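Hypothetical protein PH1789 (Pyrococcus horikoshii, PDB 1WR2) is of unknown function but belongs to the ATP-grasp clan and folds as a single chain around two separate antiparallel sheets flanked by helices. Local coordinates at residues A[17-22]-A[67-72]; A[114-119]-A[224-229]; A[138-143]-A[173-178]; A[161-166]-A[193-198]. One frame throughout, in Å; residues are numbered along the deposited sequence.

Contact 1 of 4, residues A[17-22]-A[67-72]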
loop_
_atom_site.group_PDB
_atom_site.type_symbol
_atom_site.label_atom_id
_atom_site.label_comp_id
_atom_site.label_asym_id
_atom_site.label_seq_id
_atom_site.Cartn_x
_atom_site.Cartn_y
_atom_site.Cartn_z
ATOM N N ARG A 17 6.315 18.421 -1.813
ATOM C CA ARG A 17 5.598 17.344 -2.488
ATOM C C ARG A 17 4.326 17.006 -1.728
ATOM O O ARG A 17 4.279 17.142 -0.509
ATOM C CB ARG A 17 6.453 16.083 -2.556
ATOM C CG ARG A 17 7.405 16.004 -3.713
ATOM C CD ARG A 17 7.842 14.567 -3.877
ATOM N NE ARG A 17 8.633 14.100 -2.744
ATOM C CZ ARG A 17 8.548 12.880 -2.222
ATOM N NH1 ARG A 17 7.695 11.991 -2.718
ATOM N NH2 ARG A 17 9.341 12.537 -1.221
ATOM N N THR A 18 3.301 16.557 -2.443
ATOM C CA THR A 18 2.057 16.178 -1.793
ATOM C C THR A 18 1.871 14.663 -1.885
ATOM O O THR A 18 1.296 14.044 -0.987
ATOM C CB THR A 18 0.846 16.877 -2.432
ATOM O OG1 THR A 18 0.655 16.386 -3.764
ATOM C CG2 THR A 18 1.068 18.382 -2.478
ATOM N N ALA A 19 2.372 14.063 -2.963
ATOM C CA ALA A 19 2.240 12.622 -3.145
ATOM C C ALA A 19 3.424 11.851 -2.565
ATOM O O ALA A 19 4.577 12.112 -2.897
ATOM C CB ALA A 19 2.081 12.294 -4.625
ATOM N N MET A 20 3.131 10.895 -1.694
ATOM C CA MET A 20 4.175 10.081 -1.088
ATOM C C MET A 20 4.427 8.837 -1.937
ATOM O O MET A 20 3.487 8.238 -2.463
ATOM C CB MET A 20 3.757 9.642 0.318
ATOM C CG MET A 20 3.404 10.776 1.250
ATOM S SD MET A 20 3.091 10.194 2.935
ATOM C CE MET A 20 4.764 9.967 3.528
ATOM N N VAL A 21 5.692 8.442 -2.069
ATOM C CA VAL A 21 6.023 7.243 -2.837
ATOM C C VAL A 21 5.762 6.035 -1.943
ATOM O O VAL A 21 5.638 6.171 -0.733
ATOM C CB VAL A 21 7.500 7.256 -3.326
ATOM C CG1 VAL A 21 7.702 8.413 -4.309
ATOM C CG2 VAL A 21 8.439 7.388 -2.154
ATOM N N GLU A 22 5.672 4.856 -2.539
ATOM C CA GLU A 22 5.358 3.645 -1.791
ATOM C C GLU A 22 6.116 3.435 -0.484
ATOM O O GLU A 22 5.500 3.137 0.534
ATOM C CB GLU A 22 5.540 2.412 -2.681
ATOM C CG GLU A 22 5.047 1.117 -2.052
ATOM C CD GLU A 22 5.168 -0.071 -2.994
ATOM O OE1 GLU A 22 5.390 0.140 -4.209
ATOM O OE2 GLU A 22 5.030 -1.214 -2.519
ATOM N N GLN A 67 7.437 11.237 -9.478
ATOM C CA GLN A 67 6.820 11.502 -10.780
ATOM C C GLN A 67 6.165 10.269 -11.382
ATOM O O GLN A 67 5.420 10.370 -12.358
ATOM C CB GLN A 67 7.852 12.030 -11.782
ATOM C CG GLN A 67 8.372 13.418 -11.492
ATOM C CD GLN A 67 9.113 13.494 -10.175
ATOM O OE1 GLN A 67 10.024 12.708 -9.916
ATOM N NE2 GLN A 67 8.728 14.451 -9.334
ATOM N N ILE A 68 6.450 9.105 -10.809
ATOM C CA ILE A 68 5.891 7.861 -11.312
ATOM C C ILE A 68 5.143 7.146 -10.196
ATOM O O ILE A 68 5.638 6.171 -9.632
ATOM C CB ILE A 68 7.001 6.939 -11.848
ATOM C CG1 ILE A 68 7.916 7.721 -12.794
ATOM C CG2 ILE A 68 6.387 5.756 -12.573
ATOM C CD1 ILE A 68 9.086 6.926 -13.307
ATOM N N LEU A 69 3.949 7.634 -9.880
ATOM C CA LEU A 69 3.138 7.043 -8.824
ATOM C C LEU A 69 2.404 5.777 -9.285
ATOM O O LEU A 69 2.264 4.821 -8.525
ATOM C CB LEU A 69 2.137 8.074 -8.301
ATOM C CG LEU A 69 2.740 9.378 -7.762
ATOM C CD1 LEU A 69 1.611 10.363 -7.460
ATOM C CD2 LEU A 69 3.575 9.107 -6.513
ATOM N N HIS A 70 1.934 5.773 -10.528
ATOM C CA HIS A 70 1.236 4.613 -11.078
ATOM C C HIS A 70 2.283 3.687 -11.700
ATOM O O HIS A 70 2.476 3.659 -12.918
ATOM C CB HIS A 70 0.225 5.055 -12.135
ATOM C CG HIS A 70 -0.699 3.966 -12.584
ATOM N ND1 HIS A 70 -1.631 4.144 -13.584
ATOM C CD2 HIS A 70 -0.848 2.689 -12.156
ATOM C CE1 HIS A 70 -2.315 3.027 -13.752
ATOM N NE2 HIS A 70 -1.859 2.126 -12.899
ATOM N N LYS A 71 2.956 2.929 -10.842
ATOM C CA LYS A 71 4.015 2.019 -11.262
ATOM C C LYS A 71 3.659 1.026 -12.369
ATOM O O LYS A 71 4.442 0.841 -13.299
ATOM C CB LYS A 71 4.558 1.272 -10.038
ATOM C CG LYS A 71 5.188 2.195 -8.990
ATOM C CD LYS A 71 5.806 1.413 -7.828
ATOM C CE LYS A 71 4.747 0.699 -6.996
ATOM N NZ LYS A 71 3.914 1.654 -6.207
ATOM N N SER A 72 2.495 0.383 -12.284
ATOM C CA SER A 72 2.108 -0.588 -13.312
ATOM C C SER A 72 1.952 0.075 -14.681
ATOM O O SER A 72 2.301 -0.503 -15.712
ATOM C CB SER A 72 0.798 -1.287 -12.932
ATOM O OG SER A 72 -0.283 -0.371 -12.920
#

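Contact 2 of 4, residues A[114-119]-A[224-229]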
loop_
_atom_site.group_PDB
_atom_site.type_symbol
_atom_site.label_atom_id
_atom_site.label_comp_id
_atom_site.label_asym_id
_atom_site.label_seq_id
_atom_site.Cartn_x
_atom_site.Cartn_y
_atom_site.Cartn_z
ATOM N N PRO A 114 9.708 -8.743 -0.988
ATOM C CA PRO A 114 9.531 -10.180 -1.173
ATOM C C PRO A 114 8.312 -10.519 -2.026
ATOM O O PRO A 114 7.418 -9.686 -2.227
ATOM C CB PRO A 114 9.388 -10.683 0.261
ATOM C CG PRO A 114 8.581 -9.563 0.898
ATOM C CD PRO A 114 9.269 -8.318 0.356
ATOM N N MET A 115 8.306 -11.738 -2.554
ATOM C CA MET A 115 7.178 -12.226 -3.331
ATOM C C MET A 115 6.236 -12.799 -2.281
ATOM O O MET A 115 6.425 -13.920 -1.799
ATOM C CB MET A 115 7.626 -13.321 -4.300
ATOM C CG MET A 115 8.198 -12.798 -5.613
ATOM S SD MET A 115 6.941 -11.961 -6.615
ATOM C CE MET A 115 6.052 -13.382 -7.265
ATOM N N LEU A 116 5.232 -12.014 -1.915
ATOM C CA LEU A 116 4.284 -12.424 -0.897
ATOM C C LEU A 116 3.330 -13.514 -1.362
ATOM O O LEU A 116 2.943 -13.564 -2.531
ATOM C CB LEU A 116 3.492 -11.207 -0.415
ATOM C CG LEU A 116 4.329 -10.103 0.240
ATOM C CD1 LEU A 116 3.451 -8.888 0.495
ATOM C CD2 LEU A 116 4.936 -10.618 1.540
ATOM N N LYS A 117 2.965 -14.401 -0.442
ATOM C CA LYS A 117 2.037 -15.466 -0.779
ATOM C C LYS A 117 0.696 -14.810 -1.080
ATOM O O LYS A 117 0.189 -14.014 -0.286
ATOM C CB LYS A 117 1.861 -16.435 0.392
ATOM C CG LYS A 117 0.982 -17.634 0.049
ATOM C CD LYS A 117 0.241 -18.158 1.267
ATOM C CE LYS A 117 1.186 -18.509 2.399
ATOM N NZ LYS A 117 0.429 -18.990 3.583
ATOM N N PRO A 118 0.105 -15.128 -2.238
ATOM C CA PRO A 118 -1.186 -14.527 -2.575
ATOM C C PRO A 118 -2.281 -14.920 -1.588
ATOM O O PRO A 118 -2.208 -15.967 -0.939
ATOM C CB PRO A 118 -1.447 -15.042 -3.988
ATOM C CG PRO A 118 -0.741 -16.359 -4.004
ATOM C CD PRO A 118 0.552 -16.046 -3.299
ATOM N N GLY A 119 -3.282 -14.054 -1.470
ATOM C CA GLY A 119 -4.398 -14.300 -0.576
ATOM C C GLY A 119 -5.588 -13.541 -1.126
ATOM O O GLY A 119 -5.508 -13.008 -2.231
ATOM N N GLY A 224 -3.725 -13.704 9.817
ATOM C CA GLY A 224 -3.613 -12.314 9.405
ATOM C C GLY A 224 -3.722 -11.906 7.947
ATOM O O GLY A 224 -4.351 -12.575 7.125
ATOM N N ALA A 225 -3.103 -10.770 7.639
ATOM C CA ALA A 225 -3.107 -10.215 6.291
ATOM C C ALA A 225 -1.818 -9.439 6.051
ATOM O O ALA A 225 -1.015 -9.257 6.968
ATOM C CB ALA A 225 -4.306 -9.299 6.117
ATOM N N VAL A 226 -1.630 -8.970 4.821
ATOM C CA VAL A 226 -0.433 -8.216 4.475
ATOM C C VAL A 226 -0.726 -7.137 3.428
ATOM O O VAL A 226 -1.460 -7.366 2.468
ATOM C CB VAL A 226 0.677 -9.166 3.954
ATOM C CG1 VAL A 226 0.281 -9.767 2.617
ATOM C CG2 VAL A 226 1.992 -8.426 3.856
ATOM N N ILE A 227 -0.159 -5.954 3.637
ATOM C CA ILE A 227 -0.331 -4.823 2.726
ATOM C C ILE A 227 0.732 -4.905 1.632
ATOM O O ILE A 227 1.926 -4.914 1.921
ATOM C CB ILE A 227 -0.180 -3.498 3.486
ATOM C CG1 ILE A 227 -1.283 -3.388 4.543
ATOM C CG2 ILE A 227 -0.218 -2.330 2.521
ATOM C CD1 ILE A 227 -1.048 -2.283 5.563
ATOM N N VAL A 228 0.301 -4.957 0.379
ATOM C CA VAL A 228 1.235 -5.071 -0.730
ATOM C C VAL A 228 1.709 -3.750 -1.322
ATOM O O VAL A 228 2.877 -3.611 -1.695
ATOM C CB VAL A 228 0.634 -5.958 -1.836
ATOM C CG1 VAL A 228 1.623 -6.130 -2.980
ATOM C CG2 VAL A 228 0.264 -7.313 -1.243
ATOM N N ASP A 229 0.814 -2.778 -1.420
ATOM C CA ASP A 229 1.178 -1.469 -1.959
ATOM C C ASP A 229 0.297 -0.463 -1.235
ATOM O O ASP A 229 -0.717 -0.840 -0.645
ATOM C CB ASP A 229 0.901 -1.411 -3.464
ATOM C CG ASP A 229 1.687 -0.314 -4.167
ATOM O OD1 ASP A 229 2.024 0.698 -3.521
ATOM O OD2 ASP A 229 1.963 -0.452 -5.375
#

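Contact 3 of 4, residues A[138-143]-A[173-178]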
loop_
_atom_site.group_PDB
_atom_site.type_symbol
_atom_site.label_atom_id
_atom_site.label_comp_id
_atom_site.label_asym_id
_atom_site.label_seq_id
_atom_site.Cartn_x
_atom_site.Cartn_y
_atom_site.Cartn_z
ATOM N N PHE A 138 -14.136 0.103 2.250
ATOM C CA PHE A 138 -13.702 -1.283 2.191
ATOM C C PHE A 138 -14.450 -2.001 1.080
ATOM O O PHE A 138 -15.631 -1.746 0.853
ATOM C CB PHE A 138 -13.981 -2.011 3.503
ATOM C CG PHE A 138 -13.728 -3.486 3.426
ATOM C CD1 PHE A 138 -12.426 -3.979 3.376
ATOM C CD2 PHE A 138 -14.793 -4.382 3.347
ATOM C CE1 PHE A 138 -12.184 -5.336 3.244
ATOM C CE2 PHE A 138 -14.562 -5.750 3.216
ATOM C CZ PHE A 138 -13.256 -6.230 3.164
ATOM N N GLY A 139 -13.752 -2.902 0.397
ATOM C CA GLY A 139 -14.360 -3.675 -0.670
ATOM C C GLY A 139 -13.319 -4.643 -1.196
ATOM O O GLY A 139 -12.136 -4.494 -0.886
ATOM N N LEU A 140 -13.732 -5.639 -1.975
ATOM C CA LEU A 140 -12.768 -6.590 -2.519
ATOM C C LEU A 140 -11.970 -5.955 -3.646
ATOM O O LEU A 140 -12.431 -5.015 -4.299
ATOM C CB LEU A 140 -13.464 -7.845 -3.061
ATOM C CG LEU A 140 -14.095 -8.819 -2.064
ATOM C CD1 LEU A 140 -14.508 -10.090 -2.793
ATOM C CD2 LEU A 140 -13.110 -9.153 -0.968
ATOM N N GLY A 141 -10.770 -6.480 -3.872
ATOM C CA GLY A 141 -9.924 -5.964 -4.932
ATOM C C GLY A 141 -10.093 -6.790 -6.192
ATOM O O GLY A 141 -11.157 -7.360 -6.432
ATOM N N GLY A 142 -9.041 -6.871 -6.996
ATOM C CA GLY A 142 -9.126 -7.630 -8.227
ATOM C C GLY A 142 -9.103 -6.666 -9.392
ATOM O O GLY A 142 -9.041 -5.456 -9.185
ATOM N N ILE A 143 -9.161 -7.184 -10.613
ATOM C CA ILE A 143 -9.129 -6.321 -11.789
ATOM C C ILE A 143 -10.516 -5.818 -12.195
ATOM O O ILE A 143 -10.640 -4.940 -13.053
ATOM C CB ILE A 143 -8.476 -7.046 -12.982
ATOM C CG1 ILE A 143 -9.209 -8.359 -13.266
ATOM C CG2 ILE A 143 -7.007 -7.317 -12.675
ATOM C CD1 ILE A 143 -8.686 -9.107 -14.479
ATOM N N TYR A 173 -19.509 -10.196 0.569
ATOM C CA TYR A 173 -19.220 -10.716 1.899
ATOM C C TYR A 173 -19.213 -12.241 1.972
ATOM O O TYR A 173 -18.324 -12.838 2.592
ATOM C CB TYR A 173 -20.217 -10.204 2.933
ATOM C CG TYR A 173 -19.953 -10.841 4.270
ATOM C CD1 TYR A 173 -18.831 -10.483 5.014
ATOM C CD2 TYR A 173 -20.757 -11.877 4.742
ATOM C CE1 TYR A 173 -18.508 -11.143 6.189
ATOM C CE2 TYR A 173 -20.443 -12.548 5.919
ATOM C CZ TYR A 173 -19.315 -12.175 6.636
ATOM O OH TYR A 173 -18.982 -12.839 7.794
ATOM N N PRO A 174 -20.224 -12.895 1.374
ATOM C CA PRO A 174 -20.282 -14.360 1.402
ATOM C C PRO A 174 -18.978 -14.988 0.941
ATOM O O PRO A 174 -18.591 -16.060 1.407
ATOM C CB PRO A 174 -21.443 -14.672 0.461
ATOM C CG PRO A 174 -22.371 -13.531 0.722
ATOM C CD PRO A 174 -21.421 -12.343 0.714
ATOM N N ILE A 175 -18.301 -14.314 0.019
ATOM C CA ILE A 175 -17.033 -14.803 -0.505
ATOM C C ILE A 175 -15.960 -14.843 0.583
ATOM O O ILE A 175 -15.150 -15.771 0.638
ATOM C CB ILE A 175 -16.561 -13.921 -1.669
ATOM C CG1 ILE A 175 -17.571 -14.015 -2.814
ATOM C CG2 ILE A 175 -15.179 -14.353 -2.130
ATOM C CD1 ILE A 175 -17.297 -13.074 -3.962
ATOM N N LEU A 176 -15.958 -13.837 1.451
ATOM C CA LEU A 176 -14.989 -13.768 2.538
ATOM C C LEU A 176 -15.290 -14.814 3.602
ATOM O O LEU A 176 -14.381 -15.363 4.222
ATOM C CB LEU A 176 -15.008 -12.384 3.185
ATOM C CG LEU A 176 -14.601 -11.191 2.324
ATOM C CD1 LEU A 176 -14.709 -9.914 3.147
ATOM C CD2 LEU A 176 -13.176 -11.385 1.822
ATOM N N ALA A 177 -16.573 -15.075 3.816
ATOM C CA ALA A 177 -16.995 -16.054 4.808
ATOM C C ALA A 177 -16.673 -17.462 4.321
ATOM O O ALA A 177 -16.626 -18.404 5.110
ATOM C CB ALA A 177 -18.491 -15.916 5.074
ATOM N N GLY A 178 -16.449 -17.592 3.016
ATOM C CA GLY A 178 -16.138 -18.890 2.445
ATOM C C GLY A 178 -17.365 -19.574 1.874
ATOM O O GLY A 178 -18.153 -20.167 2.613
#

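Contact 4 of 4, residues A[161-166]-A[193-198]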
loop_
_atom_site.group_PDB
_atom_site.type_symbol
_atom_site.label_atom_id
_atom_site.label_comp_id
_atom_site.label_asym_id
_atom_site.label_seq_id
_atom_site.Cartn_x
_atom_site.Cartn_y
_atom_site.Cartn_z
ATOM N N LYS A 161 -17.544 -1.844 15.910
ATOM C CA LYS A 161 -18.868 -2.202 15.402
ATOM C C LYS A 161 -18.960 -1.765 13.943
ATOM O O LYS A 161 -19.415 -2.529 13.085
ATOM C CB LYS A 161 -19.965 -1.511 16.216
ATOM C CG LYS A 161 -21.353 -1.601 15.589
ATOM C CD LYS A 161 -22.384 -0.811 16.388
ATOM C CE LYS A 161 -22.504 -1.345 17.810
ATOM N NZ LYS A 161 -22.946 -2.770 17.828
ATOM N N ASP A 162 -18.534 -0.532 13.671
ATOM C CA ASP A 162 -18.545 0.001 12.309
ATOM C C ASP A 162 -17.736 -0.914 11.392
ATOM O O ASP A 162 -18.191 -1.291 10.304
ATOM C CB ASP A 162 -17.922 1.399 12.259
ATOM C CG ASP A 162 -18.775 2.454 12.933
ATOM O OD1 ASP A 162 -20.017 2.320 12.935
ATOM O OD2 ASP A 162 -18.193 3.436 13.442
ATOM N N ALA A 163 -16.535 -1.264 11.849
ATOM C CA ALA A 163 -15.620 -2.117 11.093
ATOM C C ALA A 163 -16.190 -3.481 10.731
ATOM O O ALA A 163 -16.135 -3.893 9.574
ATOM C CB ALA A 163 -14.321 -2.293 11.868
ATOM N N ARG A 164 -16.727 -4.196 11.713
ATOM C CA ARG A 164 -17.285 -5.520 11.436
ATOM C C ARG A 164 -18.520 -5.391 10.559
ATOM O O ARG A 164 -18.769 -6.220 9.684
ATOM C CB ARG A 164 -17.637 -6.239 12.745
ATOM C CG ARG A 164 -16.417 -6.552 13.579
ATOM C CD ARG A 164 -16.740 -7.263 14.877
ATOM N NE ARG A 164 -15.504 -7.518 15.607
ATOM C CZ ARG A 164 -14.567 -8.375 15.213
ATOM N NH1 ARG A 164 -14.729 -9.080 14.098
ATOM N NH2 ARG A 164 -13.447 -8.497 15.914
ATOM N N LYS A 165 -19.275 -4.327 10.790
ATOM C CA LYS A 165 -20.487 -4.068 10.042
ATOM C C LYS A 165 -20.194 -3.732 8.571
ATOM O O LYS A 165 -20.779 -4.335 7.672
ATOM C CB LYS A 165 -21.250 -2.928 10.720
ATOM C CG LYS A 165 -22.686 -2.731 10.262
ATOM C CD LYS A 165 -23.373 -1.691 11.148
ATOM C CE LYS A 165 -24.759 -1.314 10.644
ATOM N NZ LYS A 165 -25.360 -0.239 11.481
ATOM N N MET A 166 -19.288 -2.789 8.316
ATOM C CA MET A 166 -18.994 -2.425 6.928
ATOM C C MET A 166 -18.381 -3.588 6.146
ATOM O O MET A 166 -18.435 -3.618 4.918
ATOM C CB MET A 166 -18.085 -1.190 6.864
ATOM C CG MET A 166 -16.673 -1.385 7.352
ATOM S SD MET A 166 -15.814 0.199 7.506
ATOM C CE MET A 166 -15.715 0.710 5.780
ATOM N N MET A 193 -7.124 -3.937 10.673
ATOM C CA MET A 193 -6.569 -2.978 9.717
ATOM C C MET A 193 -7.439 -1.741 9.599
ATOM O O MET A 193 -6.940 -0.621 9.587
ATOM C CB MET A 193 -6.409 -3.599 8.340
ATOM C CG MET A 193 -5.127 -4.378 8.169
ATOM S SD MET A 193 -4.879 -4.821 6.441
ATOM C CE MET A 193 -5.964 -6.250 6.331
ATOM N N LEU A 194 -8.748 -1.943 9.514
ATOM C CA LEU A 194 -9.669 -0.820 9.407
ATOM C C LEU A 194 -9.553 0.115 10.616
ATOM O O LEU A 194 -9.570 1.340 10.469
ATOM C CB LEU A 194 -11.109 -1.336 9.266
ATOM C CG LEU A 194 -11.537 -1.897 7.901
ATOM C CD1 LEU A 194 -12.882 -2.625 8.049
ATOM C CD2 LEU A 194 -11.633 -0.749 6.874
ATOM N N LEU A 195 -9.438 -0.459 11.811
ATOM C CA LEU A 195 -9.333 0.359 13.022
ATOM C C LEU A 195 -8.003 1.104 13.072
ATOM O O LEU A 195 -7.946 2.255 13.493
ATOM C CB LEU A 195 -9.503 -0.506 14.281
ATOM C CG LEU A 195 -10.884 -1.139 14.511
ATOM C CD1 LEU A 195 -10.839 -1.967 15.785
ATOM C CD2 LEU A 195 -11.964 -0.059 14.620
ATOM N N LYS A 196 -6.931 0.447 12.643
ATOM C CA LYS A 196 -5.628 1.091 12.633
ATOM C C LYS A 196 -5.601 2.214 11.599
ATOM O O LYS A 196 -5.052 3.285 11.850
ATOM C CB LYS A 196 -4.525 0.055 12.369
ATOM C CG LYS A 196 -4.188 -0.775 13.619
ATOM C CD LYS A 196 -3.161 -1.868 13.354
ATOM C CE LYS A 196 -2.719 -2.506 14.676
ATOM N NZ LYS A 196 -2.175 -3.876 14.490
ATOM N N VAL A 197 -6.197 1.994 10.432
ATOM C CA VAL A 197 -6.220 3.068 9.440
ATOM C C VAL A 197 -7.053 4.228 9.960
ATOM O O VAL A 197 -6.706 5.397 9.770
ATOM C CB VAL A 197 -6.819 2.593 8.092
ATOM C CG1 VAL A 197 -7.054 3.795 7.169
ATOM C CG2 VAL A 197 -5.872 1.602 7.438
ATOM N N SER A 198 -8.164 3.898 10.615
ATOM C CA SER A 198 -9.058 4.905 11.176
ATOM C C SER A 198 -8.298 5.779 12.174
ATOM O O SER A 198 -8.429 6.999 12.171
ATOM C CB SER A 198 -10.239 4.210 11.873
ATOM O OG SER A 198 -11.129 5.137 12.467
#

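Contact 1 of 4, residues A[17-22]-A[67-72]
Lys71 reaches across from the first turn of helix 71-74 to Glu22, which begins helix 22-30. Its CB points at residues 17-22, CG is anti to the carbonyl carbon (chi1 -62°), and the side chain packs against Lys62 and Met64 of strand 59-64. CD is the first atom to near the partner, 3.9 Å from Glu22 OE1. The chain then bends at chi3 and chi4, and CE and NZ of Lys71 both lie 2.9 Å from Glu22 OE1. The oxygen therefore sits beside the CE-NZ bond rather than beyond its end, which fits the weak hydrogen bond within this salt bridge. The two side chains meet at about a right angle, the extended Glu22 presenting its carboxylate across the lysine tip. NZ has a second salt bridge, to Asp229, while OE2 of Glu22 pairs with Lys26 and Lys62, so a largely buried cluster of alternating charges probably offsets the closeness of Glu22 and Asp229. A separate apolar touch joins Leu69 and Ala19: Leu69 sets CD1 3.5 Å from Ala19 CB, tight for two carbons, and CD2 at 4.0 Å from the same Ala19 CB. Strand 19-20 edges the six-stranded sheet, whereas residues 67-72 follow strand 59-64 of the four-stranded one; the contact thus bridges the two sheets of the ATP-grasp architecture.

Contact 2 of 4, residues A[114-119]-A[224-229]
Leu116 and Val226 meet tip to tip, and the apolar contact across this pair of segments gathers on one methyl, CD1 of Leu116. It lies 3.7 Å from CG2 and 3.9 Å from CG1 of Val226, so both valine branches bear on it. Val226 can offer the pair because chi1 of 68° sets CG1 between backbone N and carbonyl carbon and swings CG2 anti to N. A third methyl comes from two residues further along: CG2 of Val228 is 4.0 Å from Leu116 CD1. The main chains stay well apart, with 8.0 Å between the CA atoms of Leu116 and Val228. Residues 114-119 run from strand 109-114 of the four-stranded sheet to strand 120-129 of the six-stranded one, so Leu116 belongs to a linker between the two halves of the ATP-grasp fold and rests on strand 225-234 of the second half. Behind the two valines, Phe217 of the neighbouring strand 208-218 packs on both, and Pro37 and Tyr219 also touch Val226. Polar interactions pass to residues beyond the two segments, for no hydrogen bond joins one to the other. Tyr219 takes part twice with Lys117, by a hydrogen bond from its hydroxyl to the lysine carbonyl O and by a cation-pi contact. Val226 and Val228 are bonded through their backbones to Phe217 and Pro215 in turn.

Contact 3 of 4, residues A[138-143]-A[173-178]
Leu176 of the short, weakly bonded helix 173-177 is the bump of this contact, and the hollow that takes it lies between Phe138 and Leu140, two residues apart on the same face of strand 133-140 with Gly139 between them. Its two branches go separate ways. CD1 stands at the rim of the Phe138 ring, in the ring plane, 4.0 Å from CZ and 4.2 Å from CE2, so the aromatic is met edge-on by a methyl rather than over a face. The ring is carried toward the helix with CG anti to the backbone N (chi1 172°). CD2 of Leu176 goes to the other wall, 3.6 Å from CD2 of Leu140, which also comes within 4.1 Å of Leu176 CG. These two leucines slide past each other from opposite directions, and Leu140 acts as a bump in its own right: its CD2 lies against Leu176, while its CD1 turns to CD1 of Ile175 at 4.2 Å. Ile175 is the exposed border of the patch. The hollow is lined further by Ile167 and Ile170 beside Phe138 and Leu176, with Ile190 touching the Phe138 side chain and Arg120 of the adjoining strand 120-129 touching both Ile175 and Leu176. The axes of segments 173-177 and 138-140 come within 9.9 Å, at 73°. This is alpha-on-beta packing, a short helix set steeply to the end of strand 133-140, on one face of the six-stranded antiparallel sheet.

Contact 4 of 4, residues A[161-166]-A[193-198]
Leu194 of helix 187-203 presses its CD1 into the surface of helix 160-168, where Ala163 and Met166 lie one turn apart on the inner side. This is the close part of the contact. The methyl is 3.8 Å from the carbonyl O of Ala163 and 4.1 Å from Ala163 CB. It also lies 4.0 Å from Met166 CG, so one methyl bears on several atoms of the facing helix. Met166 takes the crowded position, its CG between backbone N and carbonyl carbon (chi1 68°), and its side chain crosses the leucine at a slant. The small side chain of Ala163 is consistent with the close approach, 6.3 Å, of the CA atoms of Ala163 and Leu194. The axes of segments 161-166 and 193-198 approach to 9.7 Å, with 129° between their directions. On the sheet side, Leu194 packs on Ile136 and Ile124 and Met166 on Phe138, so both helices sit on the six-stranded sheet. Toward the outside the packing slackens: Leu195, partly exposed, brings only CD2 to Ala163 CB, at 4.3 Å. Arg164 pairs with Glu160 and Lys196 with Asp192, each within its own helix; Arg164 also makes a long, weak ion pair with Asp188 of the facing helix. Between the two segments themselves the packing is apolar, without a hydrogen bond, so their fit probably rests mainly on shape and burial.

Along the chain, contact 1 closes before contact 2 opens, and contacts 3 and 4 are both nested within the long loop that contact 2 closes, their segments alternating. Contacts 1 and 2, with centres 20 Å apart, meet around Asp229 and lie on opposite sides of the chain's centre. Contacts 3 and 4, with centres 15 Å apart, touch through Phe138 and place helices 160-168, 173-177 and 187-203 on the six-stranded sheet. Met193 also touches Ala225, joining contact 4 to contact 2. Contact 1 lies farthest off, about 27 Å between centres from contact 3. Contacts 1 and 2 thus probably help join the two halves of the ATP-grasp domain, while contacts 3 and 4 pack helices on one of them.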